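Local coordinates for protein beta-N-acetylhexosaminidase (Streptomyces plicatus, PDB 1JAK) that hydrolyses terminal N-acetylhexosamine residues from glycoconjugates, probably by the substrate-assisted mechanism of glycoside hydrolase family 20, at residues A[390-401]-A[439-448]. Residues are numbered along the deposited sequence; the frame is centred on the assembly and turned at random.
With IFG ((2R,3R,4S,5R)-2-acetamido-3,4-dihydroxy-5-hydroxymethyl-piperidine), chain F.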
ATOM      1  N   LEU A 390      13.056  10.149  -0.329  1.00  9.32           N
ATOM      2  CA  LEU A 390      12.221  10.167   0.865  1.00 10.98           C
ATOM      3  C   LEU A 390      10.818   9.618   0.650  1.00 10.11           C
ATOM      4  O   LEU A 390      10.120  10.024  -0.276  1.00 11.05           O
ATOM      5  CB  LEU A 390      12.101  11.594   1.397  1.00 12.92           C
ATOM      6  CG  LEU A 390      13.022  12.050   2.528  1.00 17.11           C
ATOM      7  CD1 LEU A 390      14.456  11.653   2.258  1.00 19.88           C
ATOM      8  CD2 LEU A 390      12.879  13.557   2.682  1.00 15.87           C
ATOM      9  N   ILE A 391      10.419   8.690   1.516  1.00  9.06           N
ATOM     10  CA  ILE A 391       9.078   8.111   1.481  1.00  8.22           C
ATOM     11  C   ILE A 391       8.447   8.640   2.763  1.00  7.88           C
ATOM     12  O   ILE A 391       8.943   8.366   3.856  1.00  9.25           O
ATOM     13  CB  ILE A 391       9.118   6.576   1.546  1.00  8.19           C
ATOM     14  CG1 ILE A 391       9.785   6.014   0.287  1.00  7.55           C
ATOM     15  CG2 ILE A 391       7.705   6.030   1.702  1.00  7.45           C
ATOM     16  CD1 ILE A 391      10.239   4.575   0.436  1.00  8.90           C
ATOM     17  N   LEU A 392       7.366   9.400   2.642  1.00  6.94           N
ATOM     18  CA  LEU A 392       6.733   9.973   3.824  1.00  7.46           C
ATOM     19  C   LEU A 392       5.546   9.191   4.369  1.00  7.89           C
ATOM     20  O   LEU A 392       4.568   8.968   3.663  1.00  7.67           O
ATOM     21  CB  LEU A 392       6.292  11.412   3.532  1.00  8.19           C
ATOM     22  CG  LEU A 392       7.398  12.377   3.089  1.00  8.92           C
ATOM     23  CD1 LEU A 392       6.798  13.755   2.850  1.00 10.81           C
ATOM     24  CD2 LEU A 392       8.490  12.445   4.152  1.00 10.70           C
ATOM     25  N   SER A 393       5.651   8.778   5.631  1.00  7.77           N
ATOM     26  CA  SER A 393       4.584   8.049   6.316  1.00  7.14           C
ATOM     27  C   SER A 393       4.640   8.422   7.802  1.00  7.67           C
ATOM     28  O   SER A 393       4.929   7.581   8.657  1.00  8.36           O
ATOM     29  CB  SER A 393       4.754   6.531   6.140  1.00  7.66           C
ATOM     30  OG  SER A 393       5.939   6.057   6.759  1.00  7.85           O
ATOM     31  N   PRO A 394       4.355   9.696   8.125  1.00  8.00           N
ATOM     32  CA  PRO A 394       4.375  10.200   9.504  1.00  7.12           C
ATOM     33  C   PRO A 394       3.477   9.371  10.416  1.00  7.88           C
ATOM     34  O   PRO A 394       2.329   9.089  10.075  1.00  6.92           O
ATOM     35  CB  PRO A 394       3.872  11.639   9.361  1.00  6.70           C
ATOM     36  CG  PRO A 394       4.239  11.997   7.932  1.00  7.56           C
ATOM     37  CD  PRO A 394       3.882  10.735   7.194  1.00  6.85           C
ATOM     38  N   ALA A 395       4.002   8.992  11.576  1.00  7.04           N
ATOM     39  CA  ALA A 395       3.241   8.177  12.519  1.00  7.81           C
ATOM     40  C   ALA A 395       1.977   8.860  13.034  1.00  6.75           C
ATOM     41  O   ALA A 395       1.039   8.184  13.457  1.00  6.68           O
ATOM     42  CB  ALA A 395       4.132   7.767  13.692  1.00  7.81           C
ATOM     43  N   ASP A 396       1.950  10.189  13.008  1.00  6.74           N
ATOM     44  CA  ASP A 396       0.776  10.917  13.470  1.00  7.84           C
ATOM     45  C   ASP A 396      -0.069  11.397  12.289  1.00  8.07           C
ATOM     46  O   ASP A 396      -0.859  12.336  12.415  1.00  7.22           O
ATOM     47  CB  ASP A 396       1.191  12.100  14.362  1.00  8.65           C
ATOM     48  CG  ASP A 396       2.071  13.110  13.643  1.00  9.18           C
ATOM     49  OD1 ASP A 396       2.616  12.795  12.564  1.00  9.20           O
ATOM     50  OD2 ASP A 396       2.228  14.230  14.179  1.00  9.84           O
ATOM     51  N   ARG A 397       0.101  10.735  11.145  1.00  7.86           N
ATOM     52  CA  ARG A 397      -0.644  11.076   9.937  1.00  7.39           C
ATOM     53  C   ARG A 397      -1.153   9.857   9.170  1.00  7.45           C
ATOM     54  O   ARG A 397      -2.358   9.701   8.969  1.00  9.29           O
ATOM     55  CB  ARG A 397       0.226  11.887   8.973  1.00  9.16           C
ATOM     56  CG  ARG A 397       0.784  13.180   9.529  1.00 11.10           C
ATOM     57  CD  ARG A 397      -0.256  14.270   9.553  1.00 11.74           C
ATOM     58  NE  ARG A 397       0.311  15.522  10.048  1.00 13.02           N
ATOM     59  CZ  ARG A 397      -0.339  16.679  10.065  1.00 14.26           C
ATOM     60  NH1 ARG A 397      -1.583  16.749   9.608  1.00 12.16           N
ATOM     61  NH2 ARG A 397       0.250  17.765  10.553  1.00 13.06           N
ATOM     62  N   THR A 398      -0.231   8.998   8.741  1.00  7.04           N
ATOM     63  CA  THR A 398      -0.606   7.842   7.930  1.00  5.84           C
ATOM     64  C   THR A 398      -0.479   6.446   8.533  1.00  6.55           C
ATOM     65  O   THR A 398      -0.605   5.452   7.814  1.00  5.85           O
ATOM     66  CB  THR A 398       0.156   7.857   6.591  1.00  8.22           C
ATOM     67  OG1 THR A 398       1.543   7.576   6.821  1.00 10.23           O
ATOM     68  CG2 THR A 398       0.028   9.226   5.927  1.00  9.70           C
ATOM     69  N   TYR A 399      -0.217   6.359   9.833  1.00  5.44           N
ATOM     70  CA  TYR A 399      -0.142   5.058  10.491  1.00  6.03           C
ATOM     71  C   TYR A 399      -1.596   4.660  10.748  1.00  6.83           C
ATOM     72  O   TYR A 399      -2.258   5.214  11.629  1.00  7.76           O
ATOM     73  CB  TYR A 399       0.647   5.175  11.800  1.00  5.23           C
ATOM     74  CG  TYR A 399       2.117   4.858  11.641  1.00  5.80           C
ATOM     75  CD1 TYR A 399       2.808   5.214  10.480  1.00  5.10           C
ATOM     76  CD2 TYR A 399       2.816   4.183  12.642  1.00  6.17           C
ATOM     77  CE1 TYR A 399       4.154   4.897  10.316  1.00  5.79           C
ATOM     78  CE2 TYR A 399       4.165   3.861  12.489  1.00  6.19           C
ATOM     79  CZ  TYR A 399       4.824   4.218  11.320  1.00  5.90           C
ATOM     80  OH  TYR A 399       6.138   3.871  11.139  1.00  6.06           O
ATOM     81  N   LEU A 400      -2.092   3.708   9.962  1.00  6.65           N
ATOM     82  CA  LEU A 400      -3.482   3.279  10.066  1.00  6.35           C
ATOM     83  C   LEU A 400      -3.853   2.515  11.334  1.00  6.04           C
ATOM     84  O   LEU A 400      -5.032   2.271  11.584  1.00  7.46           O
ATOM     85  CB  LEU A 400      -3.859   2.466   8.822  1.00  6.69           C
ATOM     86  CG  LEU A 400      -3.656   3.231   7.509  1.00  7.02           C
ATOM     87  CD1 LEU A 400      -3.807   2.281   6.330  1.00  7.48           C
ATOM     88  CD2 LEU A 400      -4.666   4.379   7.403  1.00  7.04           C
ATOM     89  N   ASP A 401      -2.856   2.133  12.128  1.00  6.53           N
ATOM     90  CA  ASP A 401      -3.121   1.428  13.378  1.00  7.08           C
ATOM     91  C   ASP A 401      -3.371   2.420  14.510  1.00  6.21           C
ATOM     92  O   ASP A 401      -3.749   2.024  15.611  1.00  7.31           O
ATOM     93  CB  ASP A 401      -1.936   0.528  13.749  1.00  6.67           C
ATOM     94  CG  ASP A 401      -0.666   1.317  14.013  1.00  7.45           C
ATOM     95  OD1 ASP A 401      -0.314   2.172  13.177  1.00  7.56           O
ATOM     96  OD2 ASP A 401      -0.015   1.080  15.051  1.00  7.19           O
ATOM     97  N   ALA A 439      13.201  15.553  -3.599  1.00 15.47           N
ATOM     98  CA  ALA A 439      13.700  14.347  -2.943  1.00 14.12           C
ATOM     99  C   ALA A 439      12.554  13.468  -2.446  1.00 12.80           C
ATOM    100  O   ALA A 439      12.761  12.302  -2.113  1.00 12.41           O
ATOM    101  CB  ALA A 439      14.608  14.718  -1.776  1.00 14.98           C
ATOM    102  N   VAL A 440      11.353  14.035  -2.393  1.00 11.29           N
ATOM    103  CA  VAL A 440      10.183  13.290  -1.938  1.00 11.95           C
ATOM    104  C   VAL A 440       9.711  12.351  -3.047  1.00 11.48           C
ATOM    105  O   VAL A 440       9.251  12.800  -4.099  1.00 11.51           O
ATOM    106  CB  VAL A 440       9.031  14.240  -1.550  1.00 12.84           C
ATOM    107  CG1 VAL A 440       7.824  13.438  -1.084  1.00 12.74           C
ATOM    108  CG2 VAL A 440       9.492  15.183  -0.449  1.00 12.45           C
ATOM    109  N   ARG A 441       9.839  11.050  -2.804  1.00 10.60           N
ATOM    110  CA  ARG A 441       9.441  10.041  -3.782  1.00 10.59           C
ATOM    111  C   ARG A 441       7.951   9.746  -3.706  1.00 10.31           C
ATOM    112  O   ARG A 441       7.336   9.333  -4.689  1.00  9.18           O
ATOM    113  CB  ARG A 441      10.215   8.740  -3.548  1.00 13.03           C
ATOM    114  CG  ARG A 441      11.725   8.870  -3.646  1.00 17.43           C
ATOM    115  CD  ARG A 441      12.164   9.393  -5.003  1.00 22.13           C
ATOM    116  NE  ARG A 441      13.618   9.390  -5.130  1.00 27.44           N
ATOM    117  CZ  ARG A 441      14.356   8.291  -5.261  1.00 30.69           C
ATOM    118  NH1 ARG A 441      13.776   7.098  -5.290  1.00 33.17           N
ATOM    119  NH2 ARG A 441      15.675   8.384  -5.352  1.00 33.13           N
ATOM    120  N   GLY A 442       7.372   9.950  -2.529  1.00  9.07           N
ATOM    121  CA  GLY A 442       5.959   9.690  -2.369  1.00  9.02           C
ATOM    122  C   GLY A 442       5.558   9.464  -0.928  1.00  8.58           C
ATOM    123  O   GLY A 442       6.230   9.922  -0.003  1.00  8.35           O
ATOM    124  N   VAL A 443       4.470   8.726  -0.744  1.00  7.53           N
ATOM    125  CA  VAL A 443       3.936   8.469   0.585  1.00  7.42           C
ATOM    126  C   VAL A 443       3.576   7.005   0.794  1.00  7.21           C
ATOM    127  O   VAL A 443       3.507   6.228  -0.155  1.00  7.94           O
ATOM    128  CB  VAL A 443       2.660   9.305   0.812  1.00  7.67           C
ATOM    129  CG1 VAL A 443       2.961  10.782   0.600  1.00 10.15           C
ATOM    130  CG2 VAL A 443       1.559   8.853  -0.160  1.00  8.41           C
ATOM    131  N   GLU A 444       3.341   6.638   2.049  1.00  7.47           N
ATOM    132  CA  GLU A 444       2.949   5.278   2.381  1.00  6.58           C
ATOM    133  C   GLU A 444       2.030   5.289   3.589  1.00  8.54           C
ATOM    134  O   GLU A 444       2.167   6.133   4.473  1.00  8.66           O
ATOM    135  CB  GLU A 444       4.173   4.405   2.682  1.00  7.98           C
ATOM    136  CG  GLU A 444       3.799   2.964   3.028  1.00  7.62           C
ATOM    137  CD  GLU A 444       4.988   2.017   3.040  1.00 10.29           C
ATOM    138  OE1 GLU A 444       5.675   1.907   2.004  1.00 11.86           O
ATOM    139  OE2 GLU A 444       5.231   1.378   4.086  1.00  9.73           O
ATOM    140  N   ALA A 445       1.085   4.353   3.611  1.00  7.27           N
ATOM    141  CA  ALA A 445       0.149   4.216   4.723  1.00  8.22           C
ATOM    142  C   ALA A 445       0.371   2.840   5.346  1.00  8.73           C
ATOM    143  O   ALA A 445      -0.138   1.837   4.847  1.00  8.02           O
ATOM    144  CB  ALA A 445      -1.286   4.340   4.222  1.00  9.97           C
ATOM    145  N   PRO A 446       1.148   2.773   6.439  1.00  6.96           N
ATOM    146  CA  PRO A 446       1.405   1.481   7.088  1.00  6.97           C
ATOM    147  C   PRO A 446       0.292   1.051   8.033  1.00  7.24           C
ATOM    148  O   PRO A 446      -0.266   1.874   8.760  1.00  7.23           O
ATOM    149  CB  PRO A 446       2.709   1.721   7.859  1.00  7.16           C
ATOM    150  CG  PRO A 446       3.307   2.955   7.207  1.00  6.36           C
ATOM    151  CD  PRO A 446       2.093   3.789   6.926  1.00  7.45           C
ATOM    152  N   LEU A 447      -0.025  -0.239   8.018  1.00  6.40           N
ATOM    153  CA  LEU A 447      -1.037  -0.783   8.917  1.00  5.99           C
ATOM    154  C   LEU A 447      -0.357  -1.834   9.788  1.00  6.69           C
ATOM    155  O   LEU A 447      -0.122  -2.966   9.354  1.00  5.89           O
ATOM    156  CB  LEU A 447      -2.199  -1.414   8.135  1.00  6.07           C
ATOM    157  CG  LEU A 447      -3.324  -2.027   8.986  1.00  6.44           C
ATOM    158  CD1 LEU A 447      -3.839  -1.011  10.005  1.00  7.10           C
ATOM    159  CD2 LEU A 447      -4.460  -2.487   8.071  1.00  7.95           C
ATOM    160  N   TRP A 448      -0.020  -1.437  11.013  1.00  5.53           N
ATOM    161  CA  TRP A 448       0.624  -2.325  11.973  1.00  5.75           C
ATOM    162  C   TRP A 448      -0.445  -3.190  12.629  1.00  6.03           C
ATOM    163  O   TRP A 448      -1.581  -2.750  12.808  1.00  6.50           O
ATOM    164  CB  TRP A 448       1.385  -1.493  13.005  1.00  4.81           C
ATOM    165  CG  TRP A 448       2.455  -0.667  12.355  1.00  6.29           C
ATOM    166  CD1 TRP A 448       2.412   0.670  12.075  1.00  6.45           C
ATOM    167  CD2 TRP A 448       3.708  -1.143  11.853  1.00  4.66           C
ATOM    168  NE1 TRP A 448       3.565   1.056  11.427  1.00  5.79           N
ATOM    169  CE2 TRP A 448       4.377  -0.038  11.280  1.00  4.78           C
ATOM    170  CE3 TRP A 448       4.332  -2.398  11.833  1.00  4.52           C
ATOM    171  CZ2 TRP A 448       5.643  -0.150  10.693  1.00  4.30           C
ATOM    172  CZ3 TRP A 448       5.592  -2.510  11.251  1.00  5.97           C
ATOM    173  CH2 TRP A 448       6.233  -1.390  10.689  1.00  4.28           C
TER
HETATM  174  N1  IFG F 601       6.693   1.534  15.595  1.00  7.82           N
HETATM  175  C2  IFG F 601       7.257   0.279  15.034  1.00  7.93           C
HETATM  176  C3  IFG F 601       6.202  -0.732  14.426  1.00  7.19           C
HETATM  177  C4  IFG F 601       4.888  -0.819  15.231  1.00  7.77           C
HETATM  178  C5  IFG F 601       4.348   0.599  15.432  1.00  7.32           C
HETATM  179  C6  IFG F 601       3.017   0.695  16.170  1.00  7.71           C
HETATM  180  C7  IFG F 601       7.945   1.475  12.995  1.00  7.39           C
HETATM  181  C8  IFG F 601       8.883   1.851  11.877  1.00  6.95           C
HETATM  182  C9  IFG F 601       5.338   1.512  16.167  1.00  6.67           C
HETATM  183  N2  IFG F 601       8.267   0.610  14.003  1.00  6.65           N
HETATM  184  O7  IFG F 601       6.842   2.003  12.980  1.00  6.85           O
HETATM  185  O3  IFG F 601       6.789  -2.023  14.334  1.00  6.78           O
HETATM  186  O4  IFG F 601       5.170  -1.396  16.505  1.00  9.48           O
HETATM  187  O6  IFG F 601       2.350   1.918  15.880  1.00  6.35           O
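Trp448 and Tyr399 meet just beyond the C-terminal ends of two neighbouring parallel strands, Tyr399 in the loop that follows strand 390-392. NE1 of Trp448 lies over one face of the Tyr399 ring, toward its rim and 3.1 Å from Tyr399 CE2, with the Tyr399 ring and the five-membered ring inclined at 50°. Ala395 CA lies against the opposite face, toward the rim, and the tyrosine OH donates to the ligand's acetamido O7 (2.7 Å). The broad indole suits its own task: C3 of the piperidine sits over its centre, while Asp401 meets its edge and accepts from the ligand's O6 through OD2 (2.6 Å). Replacing Trp448 by an alanine is likely to leave the piperidine without its apolar platform and the Tyr399 ring freer to turn.

Behind the pocket the packing stays close. Thr398 holds OG1 between its backbone N and carbonyl carbon (chi1 70°), from where it donates in the carbonyl plane to Glu444 O (2.8 Å). Pro446, with no N-H to offer Thr398 O, instead wedges its ring carbons against Thr398 and Tyr399. Glu444 sends its carboxylate to Ser161 and His192.

Farther back, Leu392 N bonds almost straight to Gly442 O (2.9 Å), and Leu392 CD1 packs on Val440 CG1. Between the pairs Leu390–Val440 and Ile391–Gly442 a beta bulge shifts the register by one; at Gly442 a side chain would jam against the preceding carbonyl. The loose side is at Arg441, whose partly exposed chain lays CB and CG beside Leu390 before its end leads away. Adjacent parallel strands with ligand-binding residues in the loops that follow their C-terminal ends are the hallmark of the TIM barrel.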